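Side-chain contacts in diguanylate cyclase/phosphodiesterase (Caldicellulosiruptor saccharolyticus, PDB 3MTK), which forms the GGDEF domain of a longer protein that also carries PAS and EAL domains and probably hydrolyses cyclic di-GMP: residues D36-F41 and E95-F100; V52-D57 and N117-N122; S67-D72 and L110-N115; K79-G84 and A89-S94. One frame throughout, in Å; residues are numbered along the deposited sequence.

Interaction 1: D36-F41 and E95-F100; sequences DTYLIF and ENISDF
Asn96 OD1 is gripped twice at the start of helix 97-108, where Ile97 sits over the ring of Tyr38 on the neighbouring strand. Asp99 N donates to Asn96 OD1 at 2.9 Å, which makes Asn96 the N-cap, and Ser98 OG adds a second bond to the same oxygen at 3.1 Å. Both donors lie tilted from the plane of the amide carbonyl. With its first turn fixed in this way, the helix points Ile97 and Phe100 at strand 37-44.

Ile97 covers one face of the Tyr38 ring. Its CG2 branch stands 3.7 Å from the ring centroid and 17° off the normal, a CH-pi contact that falls toward the phenol end, nearest to CZ. The other branch starts with CG1 anti to the backbone N (chi1 -174°), which sets CG1 over the CG and CD1 side of the ring; the position of its terminal methyl is doubtful. Next along the strand on the same side, Ile40 sends CD1 to the edge of the Phe100 ring, 3.9 Å from CE2, and also comes near Ile97.

All four touching side chains are buried. Helix 97-108 thus packs on the central strand 37-44 of the mixed sheet; strand 123-129 lines the same interface, Ala127 touching both Ile97 and Ile40, while Leu39 points away from this helix, and both Leu39 and Phe41 touch helix 137-154.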
# COMPACT_ATOMS: atom_id res chain seq x y z
N ASP A 36 -7.85 3.26 16.55
CA ASP A 36 -6.97 2.28 15.95
C ASP A 36 -7.12 2.30 14.44
O ASP A 36 -7.67 1.38 13.82
CB ASP A 36 -7.27 0.90 16.53
CG ASP A 36 -6.94 0.82 18.01
OD1 ASP A 36 -5.92 1.42 18.42
OD2 ASP A 36 -7.69 0.17 18.76
N THR A 37 -6.63 3.39 13.85
CA THR A 37 -6.65 3.60 12.42
C THR A 37 -5.19 3.50 12.05
O THR A 37 -4.34 4.06 12.73
CB THR A 37 -7.17 5.00 12.09
OG1 THR A 37 -8.39 5.23 12.79
CG2 THR A 37 -7.41 5.13 10.60
N TYR A 38 -4.88 2.80 10.97
CA TYR A 38 -3.49 2.64 10.58
C TYR A 38 -3.14 3.06 9.17
O TYR A 38 -3.96 3.02 8.26
CB TYR A 38 -3.05 1.18 10.76
CG TYR A 38 -3.19 0.64 12.16
CD1 TYR A 38 -4.44 0.33 12.69
CD2 TYR A 38 -2.06 0.43 12.95
CE1 TYR A 38 -4.57 -0.17 13.98
CE2 TYR A 38 -2.18 -0.07 14.24
CZ TYR A 38 -3.43 -0.37 14.75
OH TYR A 38 -3.55 -0.86 16.03
N LEU A 39 -1.89 3.48 9.00
CA LEU A 39 -1.36 3.84 7.69
C LEU A 39 -0.56 2.59 7.33
O LEU A 39 0.20 2.08 8.16
CB LEU A 39 -0.41 5.03 7.78
CG LEU A 39 0.24 5.41 6.45
CD1 LEU A 39 -0.82 5.77 5.44
CD2 LEU A 39 1.20 6.57 6.65
N ILE A 40 -0.75 2.08 6.12
CA ILE A 40 -0.05 0.88 5.68
C ILE A 40 0.62 1.12 4.34
O ILE A 40 0.02 1.67 3.41
CB ILE A 40 -1.01 -0.32 5.55
CG1 ILE A 40 -1.71 -0.56 6.88
CG2 ILE A 40 -0.24 -1.58 5.18
CD1 ILE A 40 -2.93 -1.43 6.76
N PHE A 41 1.88 0.69 4.25
CA PHE A 41 2.68 0.81 3.04
C PHE A 41 2.92 -0.58 2.45
O PHE A 41 3.48 -1.46 3.12
CB PHE A 41 4.02 1.48 3.38
CG PHE A 41 4.02 2.98 3.27
CD1 PHE A 41 2.84 3.69 3.07
CD2 PHE A 41 5.21 3.69 3.39
CE1 PHE A 41 2.85 5.09 2.99
CE2 PHE A 41 5.23 5.10 3.31
CZ PHE A 41 4.04 5.80 3.11
N GLU A 95 -9.72 -2.99 14.44
CA GLU A 95 -9.50 -3.47 15.80
C GLU A 95 -8.31 -4.42 15.80
O GLU A 95 -7.48 -4.39 16.70
CB GLU A 95 -10.76 -4.16 16.31
CG GLU A 95 -11.94 -3.20 16.50
CD GLU A 95 -13.20 -3.89 16.98
OE1 GLU A 95 -14.18 -3.18 17.32
OE2 GLU A 95 -13.23 -5.14 17.00
N ASN A 96 -8.24 -5.26 14.77
CA ASN A 96 -7.15 -6.21 14.61
C ASN A 96 -6.51 -5.94 13.24
O ASN A 96 -6.97 -6.45 12.22
CB ASN A 96 -7.66 -7.65 14.67
CG ASN A 96 -6.54 -8.67 14.70
OD1 ASN A 96 -5.63 -8.64 13.86
ND2 ASN A 96 -6.58 -9.57 15.67
N ILE A 97 -5.45 -5.14 13.24
CA ILE A 97 -4.79 -4.79 11.99
C ILE A 97 -3.82 -5.84 11.45
O ILE A 97 -3.63 -5.92 10.24
CB ILE A 97 -4.05 -3.43 12.12
CG1 ILE A 97 -3.50 -3.03 10.76
CG2 ILE A 97 -2.99 -3.51 13.22
CD1 ILE A 97 -2.37 -2.05 10.81
N SER A 98 -3.22 -6.65 12.32
CA SER A 98 -2.31 -7.68 11.86
C SER A 98 -3.06 -8.67 10.97
O SER A 98 -2.65 -8.94 9.84
CB SER A 98 -1.67 -8.43 13.03
OG SER A 98 -2.62 -9.22 13.70
N ASP A 99 -4.17 -9.20 11.47
CA ASP A 99 -4.97 -10.15 10.70
C ASP A 99 -5.43 -9.51 9.39
O ASP A 99 -5.52 -10.17 8.37
CB ASP A 99 -6.19 -10.59 11.51
CG ASP A 99 -7.33 -11.09 10.64
OD1 ASP A 99 -7.15 -12.13 9.95
OD2 ASP A 99 -8.40 -10.45 10.63
N PHE A 100 -5.72 -8.21 9.45
CA PHE A 100 -6.16 -7.46 8.29
C PHE A 100 -5.04 -7.52 7.25
O PHE A 100 -5.27 -7.76 6.07
CB PHE A 100 -6.43 -6.01 8.67
CG PHE A 100 -6.78 -5.13 7.51
CD1 PHE A 100 -8.06 -5.16 6.96
CD2 PHE A 100 -5.83 -4.28 6.95
CE1 PHE A 100 -8.38 -4.35 5.85
CE2 PHE A 100 -6.14 -3.48 5.84
CZ PHE A 100 -7.42 -3.52 5.29

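Interaction 2: V52-D57 and N117-N122; sequences VTYGYD and NLIRVN
Tyr54 lays one face of its ring against Ile119, and the two side chains lie antiparallel. Tyr54 CG is anti to the carbonyl carbon (chi1 -62°), which carries the ring toward the ribbon. Ile119 CD1 stands over the middle of the ring, 4.3 Å from the centroid and 9° off the normal, a rather distant CH-pi contact. Ile119 CG1 follows it over the same face, 4.2 Å from Tyr54 CZ. On the opposite face the methyl Thr53 CG2, from the residue just before, also sits over the ring centre, leaving the tyrosine layered between two aliphatic groups.

The contact joins the break between helices 47-54 and 56-74 to the small antiparallel ribbon made by strands 112-114 and 117-119. Gly55 marks that break: it leaves helical geometry with a positive phi of 90° and is the N-cap residue of helix 56-74. Leu58 of this second helix touches both Ile119 and Asn117.

Asn117 approaches the Tyr54 ring obliquely, its OD1 4.4 Å from CD1; its ND2 is committed to Val114 O in the ribbon turn. At the phenol end a water accepts from Arg120 N at 3.0 Å and reaches Tyr54 OH through a weak bond of 3.4 Å.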
# COMPACT_ATOMS: atom_id res chain seq x y z
N VAL A 52 11.60 -6.30 -17.18
CA VAL A 52 12.57 -6.94 -18.05
C VAL A 52 12.03 -8.27 -18.58
O VAL A 52 12.14 -8.55 -19.77
CB VAL A 52 13.89 -7.17 -17.28
CG1 VAL A 52 14.81 -8.10 -18.07
CG2 VAL A 52 14.57 -5.83 -17.02
N THR A 53 11.45 -9.07 -17.70
CA THR A 53 10.92 -10.38 -18.09
C THR A 53 9.65 -10.37 -18.93
O THR A 53 9.54 -11.14 -19.88
CB THR A 53 10.62 -11.25 -16.87
OG1 THR A 53 11.80 -11.37 -16.06
CG2 THR A 53 10.18 -12.63 -17.31
N TYR A 54 8.69 -9.51 -18.60
CA TYR A 54 7.44 -9.48 -19.34
C TYR A 54 7.18 -8.24 -20.20
O TYR A 54 6.20 -8.20 -20.95
CB TYR A 54 6.26 -9.62 -18.38
CG TYR A 54 6.21 -10.91 -17.59
CD1 TYR A 54 5.84 -12.11 -18.20
CD2 TYR A 54 6.50 -10.92 -16.23
CE1 TYR A 54 5.77 -13.30 -17.47
CE2 TYR A 54 6.44 -12.10 -15.49
CZ TYR A 54 6.07 -13.28 -16.11
OH TYR A 54 6.03 -14.45 -15.38
N GLY A 55 8.04 -7.23 -20.09
CA GLY A 55 7.83 -6.00 -20.84
C GLY A 55 6.98 -5.02 -20.03
O GLY A 55 6.16 -5.42 -19.21
N TYR A 56 7.18 -3.73 -20.27
CA TYR A 56 6.45 -2.70 -19.54
C TYR A 56 4.94 -2.70 -19.67
O TYR A 56 4.23 -2.40 -18.71
CB TYR A 56 6.97 -1.31 -19.91
CG TYR A 56 8.39 -1.06 -19.46
CD1 TYR A 56 9.46 -1.61 -20.15
CD2 TYR A 56 8.65 -0.31 -18.32
CE1 TYR A 56 10.76 -1.43 -19.72
CE2 TYR A 56 9.96 -0.12 -17.87
CZ TYR A 56 11.00 -0.68 -18.58
OH TYR A 56 12.30 -0.48 -18.17
N ASP A 57 4.41 -3.01 -20.85
CA ASP A 57 2.96 -3.00 -20.98
C ASP A 57 2.30 -4.05 -20.13
O ASP A 57 1.29 -3.78 -19.46
CB ASP A 57 2.54 -3.15 -22.44
CG ASP A 57 2.73 -1.87 -23.23
OD1 ASP A 57 2.39 -0.79 -22.69
OD2 ASP A 57 3.21 -1.94 -24.37
N ASN A 117 -1.31 -14.41 -19.05
CA ASN A 117 -0.07 -14.60 -18.31
C ASN A 117 -0.35 -14.80 -16.82
O ASN A 117 -0.85 -13.89 -16.14
CB ASN A 117 0.84 -13.38 -18.49
CG ASN A 117 1.33 -13.22 -19.92
OD1 ASN A 117 2.34 -13.81 -20.31
ND2 ASN A 117 0.60 -12.44 -20.70
N LEU A 118 -0.05 -15.99 -16.32
CA LEU A 118 -0.26 -16.30 -14.91
C LEU A 118 0.95 -15.73 -14.17
O LEU A 118 2.07 -16.20 -14.35
CB LEU A 118 -0.33 -17.81 -14.69
CG LEU A 118 -0.97 -18.22 -13.36
CD1 LEU A 118 -2.48 -18.08 -13.49
CD2 LEU A 118 -0.61 -19.66 -13.00
N ILE A 119 0.72 -14.72 -13.34
CA ILE A 119 1.82 -14.08 -12.64
C ILE A 119 1.69 -14.04 -11.13
O ILE A 119 0.62 -13.76 -10.58
CB ILE A 119 2.03 -12.65 -13.17
CG1 ILE A 119 2.17 -12.69 -14.69
CG2 ILE A 119 3.28 -12.02 -12.54
CD1 ILE A 119 2.22 -11.34 -15.34
N ARG A 120 2.80 -14.34 -10.47
CA ARG A 120 2.88 -14.33 -9.03
C ARG A 120 3.95 -13.32 -8.63
O ARG A 120 5.04 -13.31 -9.20
CB ARG A 120 3.26 -15.72 -8.52
CG ARG A 120 2.10 -16.67 -8.34
CD ARG A 120 2.59 -18.07 -8.03
NE ARG A 120 1.64 -18.82 -7.21
CZ ARG A 120 1.38 -18.55 -5.93
NH1 ARG A 120 1.99 -17.54 -5.32
NH2 ARG A 120 0.51 -19.28 -5.25
N VAL A 121 3.63 -12.47 -7.67
CA VAL A 121 4.56 -11.46 -7.20
C VAL A 121 4.67 -11.50 -5.70
O VAL A 121 3.82 -12.05 -5.02
CB VAL A 121 4.11 -10.05 -7.57
CG1 VAL A 121 4.30 -9.82 -9.05
CG2 VAL A 121 2.66 -9.87 -7.17
N ASN A 122 5.74 -10.91 -5.18
CA ASN A 122 5.99 -10.85 -3.76
C ASN A 122 5.79 -9.43 -3.28
O ASN A 122 5.85 -8.49 -4.08
CB ASN A 122 7.41 -11.29 -3.46
CG ASN A 122 7.57 -12.77 -3.60
OD1 ASN A 122 8.66 -13.27 -3.92
ND2 ASN A 122 6.49 -13.50 -3.36
O HOH W 1 5.08 -15.31 -12.19

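Interaction 3: S67-D72 and L110-N115; sequences SKRIKD and LPYNVN
A small antiparallel ribbon, strands 112-114 and 117-119, is fastened to helix 56-74 by an arginine-tyrosine stack between Arg69 and Tyr112. The guanidinium lies nearly flat over one face of the ring, with centres 3.7 Å apart and planes at 14°, and its position also meets the definition of a cation-pi pair. Arg69 CZ is displaced from the ring centre toward the CE2 side, making the stack offset. The arginine reaches the ring by an extended chain that bends at chi3 (-59°).

The guanidinium edge holds two successive carbonyls of the chain leading into the ribbon. Arg69 NH2 donates to Pro111 O at 2.9 Å, almost straight at 172° and with the oxygen in the guanidinium plane. Arg69 NH1 donates to Leu110 O at 2.6 Å along a more bent path, coming from above the plane of that carbonyl. NH1 also serves Gln107 O near the end of helix 97-108, where a positive group would probably be favoured by the helix dipole. One arginine of helix 56-74 therefore links three parts of this GGDEF domain: its own helix, the end of helix 97-108 and the ribbon that follows.

These bonds and the stack together restrict rotation of the guanidinium. Tyr112 is buried, and its side chain also rests on Leu62, His65 and Ile66 of helix 56-74.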
# COMPACT_ATOMS: atom_id res chain seq x y z
N SER A 67 -3.69 -3.00 -7.99
CA SER A 67 -4.43 -1.91 -7.38
C SER A 67 -5.88 -2.30 -7.10
O SER A 67 -6.42 -1.99 -6.04
CB SER A 67 -4.41 -0.66 -8.26
OG SER A 67 -5.14 -0.87 -9.46
N LYS A 68 -6.51 -2.97 -8.06
CA LYS A 68 -7.90 -3.36 -7.88
C LYS A 68 -8.08 -4.37 -6.75
O LYS A 68 -9.03 -4.27 -5.96
CB LYS A 68 -8.47 -3.89 -9.20
CG LYS A 68 -8.53 -2.79 -10.25
CD LYS A 68 -9.17 -3.24 -11.55
CE LYS A 68 -9.12 -2.12 -12.59
NZ LYS A 68 -9.58 -2.60 -13.93
N ARG A 69 -7.17 -5.33 -6.65
CA ARG A 69 -7.27 -6.31 -5.57
C ARG A 69 -7.11 -5.58 -4.23
O ARG A 69 -7.86 -5.81 -3.28
CB ARG A 69 -6.19 -7.38 -5.75
CG ARG A 69 -6.30 -8.53 -4.78
CD ARG A 69 -5.36 -9.71 -5.16
NE ARG A 69 -5.62 -10.25 -6.49
CZ ARG A 69 -4.99 -11.32 -6.99
NH1 ARG A 69 -4.08 -11.96 -6.27
NH2 ARG A 69 -5.28 -11.75 -8.22
N ILE A 70 -6.14 -4.68 -4.15
CA ILE A 70 -5.91 -3.92 -2.92
C ILE A 70 -7.19 -3.15 -2.64
O ILE A 70 -7.74 -3.18 -1.54
CB ILE A 70 -4.75 -2.91 -3.09
CG1 ILE A 70 -3.44 -3.65 -3.37
CG2 ILE A 70 -4.62 -2.06 -1.85
CD1 ILE A 70 -2.23 -2.73 -3.45
N LYS A 71 -7.67 -2.45 -3.65
CA LYS A 71 -8.89 -1.67 -3.52
C LYS A 71 -10.02 -2.58 -3.05
O LYS A 71 -10.85 -2.19 -2.23
CB LYS A 71 -9.21 -1.01 -4.87
CG LYS A 71 -10.39 -0.08 -4.87
CD LYS A 71 -10.13 1.15 -5.75
CE LYS A 71 -9.73 0.81 -7.19
NZ LYS A 71 -10.79 0.14 -7.98
N ASP A 72 -10.04 -3.82 -3.55
CA ASP A 72 -11.09 -4.77 -3.20
C ASP A 72 -11.07 -5.29 -1.76
O ASP A 72 -12.06 -5.16 -1.04
CB ASP A 72 -11.08 -5.94 -4.18
CG ASP A 72 -12.24 -6.92 -3.95
OD1 ASP A 72 -12.07 -7.91 -3.21
OD2 ASP A 72 -13.33 -6.67 -4.51
N LEU A 110 -1.87 -14.33 -4.15
CA LEU A 110 -2.58 -15.16 -5.12
C LEU A 110 -2.23 -14.72 -6.54
O LEU A 110 -2.06 -13.53 -6.82
CB LEU A 110 -4.10 -15.05 -4.90
CG LEU A 110 -4.79 -16.20 -4.16
CD1 LEU A 110 -4.03 -16.54 -2.90
CD2 LEU A 110 -6.21 -15.82 -3.84
N PRO A 111 -2.12 -15.68 -7.47
CA PRO A 111 -1.77 -15.40 -8.87
C PRO A 111 -2.61 -14.33 -9.55
O PRO A 111 -3.72 -14.02 -9.11
CB PRO A 111 -1.95 -16.76 -9.55
CG PRO A 111 -1.71 -17.75 -8.42
CD PRO A 111 -2.44 -17.10 -7.28
N TYR A 112 -2.06 -13.76 -10.62
CA TYR A 112 -2.76 -12.74 -11.40
C TYR A 112 -2.79 -13.25 -12.83
O TYR A 112 -1.76 -13.65 -13.38
CB TYR A 112 -2.03 -11.39 -11.36
CG TYR A 112 -1.95 -10.75 -10.00
CD1 TYR A 112 -0.93 -11.07 -9.11
CD2 TYR A 112 -2.93 -9.85 -9.58
CE1 TYR A 112 -0.89 -10.53 -7.85
CE2 TYR A 112 -2.90 -9.30 -8.31
CZ TYR A 112 -1.88 -9.65 -7.45
OH TYR A 112 -1.87 -9.15 -6.18
N ASN A 113 -3.98 -13.26 -13.42
CA ASN A 113 -4.13 -13.72 -14.79
C ASN A 113 -4.15 -12.46 -15.63
O ASN A 113 -5.20 -11.89 -15.88
CB ASN A 113 -5.45 -14.50 -14.95
CG ASN A 113 -5.63 -15.09 -16.35
OD1 ASN A 113 -6.36 -16.07 -16.52
ND2 ASN A 113 -4.98 -14.50 -17.35
N VAL A 114 -2.96 -12.02 -16.02
CA VAL A 114 -2.82 -10.83 -16.83
C VAL A 114 -2.64 -11.21 -18.29
O VAL A 114 -1.58 -11.67 -18.70
CB VAL A 114 -1.61 -10.00 -16.37
CG1 VAL A 114 -1.60 -8.66 -17.08
CG2 VAL A 114 -1.66 -9.81 -14.86
N ASN A 115 -3.70 -11.02 -19.08
CA ASN A 115 -3.66 -11.36 -20.50
C ASN A 115 -3.11 -12.77 -20.69
O ASN A 115 -2.12 -12.98 -21.39
CB ASN A 115 -2.77 -10.36 -21.25
CG ASN A 115 -2.81 -10.57 -22.76
OD1 ASN A 115 -3.87 -10.50 -23.39
ND2 ASN A 115 -1.64 -10.85 -23.34

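Interaction 4: K79-G84 and A89-S94; sequences KAFKIG and AIICKS
Lys79 and Phe81 pair with Ile91 and Ala89 in the antiparallel hairpin of strands 79-84 and 87-93, whose turn region is where the GGDEF signature lies in this family; in this chain the signature is degenerate, reading Gly-Phe-Asp-Arg-Phe. Backbone bonds set the register. Lys79 N donates to Ile91 O (3.1 Å) and Ile91 N returns a bond to Lys79 O (3.0 Å); Phe81 N and Ala89 O, 2.7 Å apart, begin the second hydrogen-bonded pair, which Ala89 N closes on Phe81 O (2.9 Å). Between them Ala80 and Ile90 form a non-hydrogen-bonded pair. Toward the turn, a classic beta bulge sets Ile83 and Gly84 opposite Arg87.

Apolar contacts occupy both faces. On the face of Phe81, Ala89 and Ile91, where Leu21 of helix 18-30 touches Phe81 and Ile91, the Phe81 ring turns its edge to the neighbouring strand and brings CE1 to 3.4 Å from Ile91 CG1. Ile83 CG1 is flanked by backbone N and C alike (chi1 59°), and the branch ends with CD1 3.7 Å from Ala89 CB. On the face of Ala80 and Ile90, toward Ile70 of helix 56-74, packing is tight: Ile90 CD1 lies 3.4 Å from Ala80 CB.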
# COMPACT_ATOMS: atom_id res chain seq x y z
N LYS A 79 -9.28 3.74 2.58
CA LYS A 79 -8.74 4.38 1.39
C LYS A 79 -7.48 3.69 0.89
O LYS A 79 -6.65 3.22 1.68
CB LYS A 79 -8.43 5.85 1.67
CG LYS A 79 -9.66 6.71 1.92
CD LYS A 79 -10.51 6.83 0.67
CE LYS A 79 -9.75 7.53 -0.46
NZ LYS A 79 -10.62 7.89 -1.62
N ALA A 80 -7.33 3.66 -0.43
CA ALA A 80 -6.18 3.04 -1.07
C ALA A 80 -5.53 4.07 -1.99
O ALA A 80 -6.22 4.78 -2.72
CB ALA A 80 -6.61 1.82 -1.86
N PHE A 81 -4.20 4.16 -1.95
CA PHE A 81 -3.47 5.12 -2.78
C PHE A 81 -2.28 4.51 -3.50
O PHE A 81 -1.72 3.50 -3.06
CB PHE A 81 -2.95 6.28 -1.92
CG PHE A 81 -3.95 6.78 -0.92
CD1 PHE A 81 -4.17 6.08 0.27
CD2 PHE A 81 -4.67 7.94 -1.16
CE1 PHE A 81 -5.11 6.53 1.20
CE2 PHE A 81 -5.62 8.39 -0.24
CZ PHE A 81 -5.84 7.69 0.94
N LYS A 82 -1.88 5.14 -4.60
CA LYS A 82 -0.71 4.71 -5.35
C LYS A 82 0.29 5.84 -5.15
O LYS A 82 0.14 6.91 -5.74
CB LYS A 82 -1.02 4.54 -6.83
CG LYS A 82 0.19 4.11 -7.66
CD LYS A 82 0.60 2.67 -7.37
CE LYS A 82 1.91 2.28 -8.05
NZ LYS A 82 1.97 2.59 -9.51
N ILE A 83 1.31 5.60 -4.33
CA ILE A 83 2.28 6.64 -4.02
C ILE A 83 3.68 6.48 -4.61
O ILE A 83 4.52 7.36 -4.47
CB ILE A 83 2.42 6.79 -2.50
CG1 ILE A 83 2.84 5.46 -1.88
CG2 ILE A 83 1.08 7.23 -1.91
CD1 ILE A 83 2.97 5.52 -0.38
N GLY A 84 3.92 5.36 -5.27
CA GLY A 84 5.23 5.14 -5.86
C GLY A 84 5.07 4.15 -7.00
O GLY A 84 4.05 3.49 -7.09
N ALA A 89 -0.46 2.58 -0.63
CA ALA A 89 -0.73 3.01 0.75
C ALA A 89 -2.20 2.82 1.10
O ALA A 89 -3.08 2.99 0.26
CB ALA A 89 -0.34 4.47 0.93
N ILE A 90 -2.47 2.48 2.35
CA ILE A 90 -3.84 2.30 2.80
C ILE A 90 -4.08 3.02 4.12
O ILE A 90 -3.20 3.07 4.98
CB ILE A 90 -4.20 0.82 3.03
CG1 ILE A 90 -3.90 -0.02 1.79
CG2 ILE A 90 -5.67 0.71 3.43
CD1 ILE A 90 -4.81 0.28 0.61
N ILE A 91 -5.27 3.60 4.26
CA ILE A 91 -5.66 4.24 5.50
C ILE A 91 -6.76 3.30 5.94
O ILE A 91 -7.72 3.09 5.20
CB ILE A 91 -6.33 5.61 5.29
CG1 ILE A 91 -5.38 6.56 4.54
CG2 ILE A 91 -6.74 6.17 6.63
CD1 ILE A 91 -4.14 6.91 5.29
N CYS A 92 -6.64 2.72 7.13
CA CYS A 92 -7.69 1.82 7.58
C CYS A 92 -7.90 1.81 9.08
O CYS A 92 -6.95 1.91 9.86
CB CYS A 92 -7.39 0.39 7.13
SG CYS A 92 -6.11 -0.40 8.10
N LYS A 93 -9.16 1.70 9.47
CA LYS A 93 -9.53 1.63 10.87
C LYS A 93 -9.74 0.15 11.12
O LYS A 93 -10.48 -0.50 10.38
CB LYS A 93 -10.84 2.40 11.12
CG LYS A 93 -11.97 2.01 10.17
CD LYS A 93 -13.23 2.81 10.43
CE LYS A 93 -14.38 2.30 9.57
NZ LYS A 93 -15.63 3.08 9.79
N SER A 94 -9.06 -0.41 12.12
CA SER A 94 -9.20 -1.83 12.39
C SER A 94 -8.82 -2.24 13.80
O SER A 94 -7.74 -1.90 14.30
CB SER A 94 -8.35 -2.63 11.39
OG SER A 94 -8.73 -2.32 10.06

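From the N terminus, the first halves of interactions 1, 2 and 3 come in order: strand 37-44, the helix break at 52-57, and helix 56-74. Interaction 4 then opens and is the first to close, as a hairpin nested inside the loops of the other three. Interaction 1 closes next at the start of helix 97-108, followed by interaction 3 and, last, interaction 2, which encloses interaction 3. Interaction 1 crosses both of these. Interactions 1 and 4 share the mixed sheet, where strands 37-44 and 87-93 are neighbours. Interaction 2 ties the ribbon 112-119 to the end of helix 47-54, interaction 3 to helix 56-74, and Ile70 touching Ile90 connects the latter helix to the hairpin.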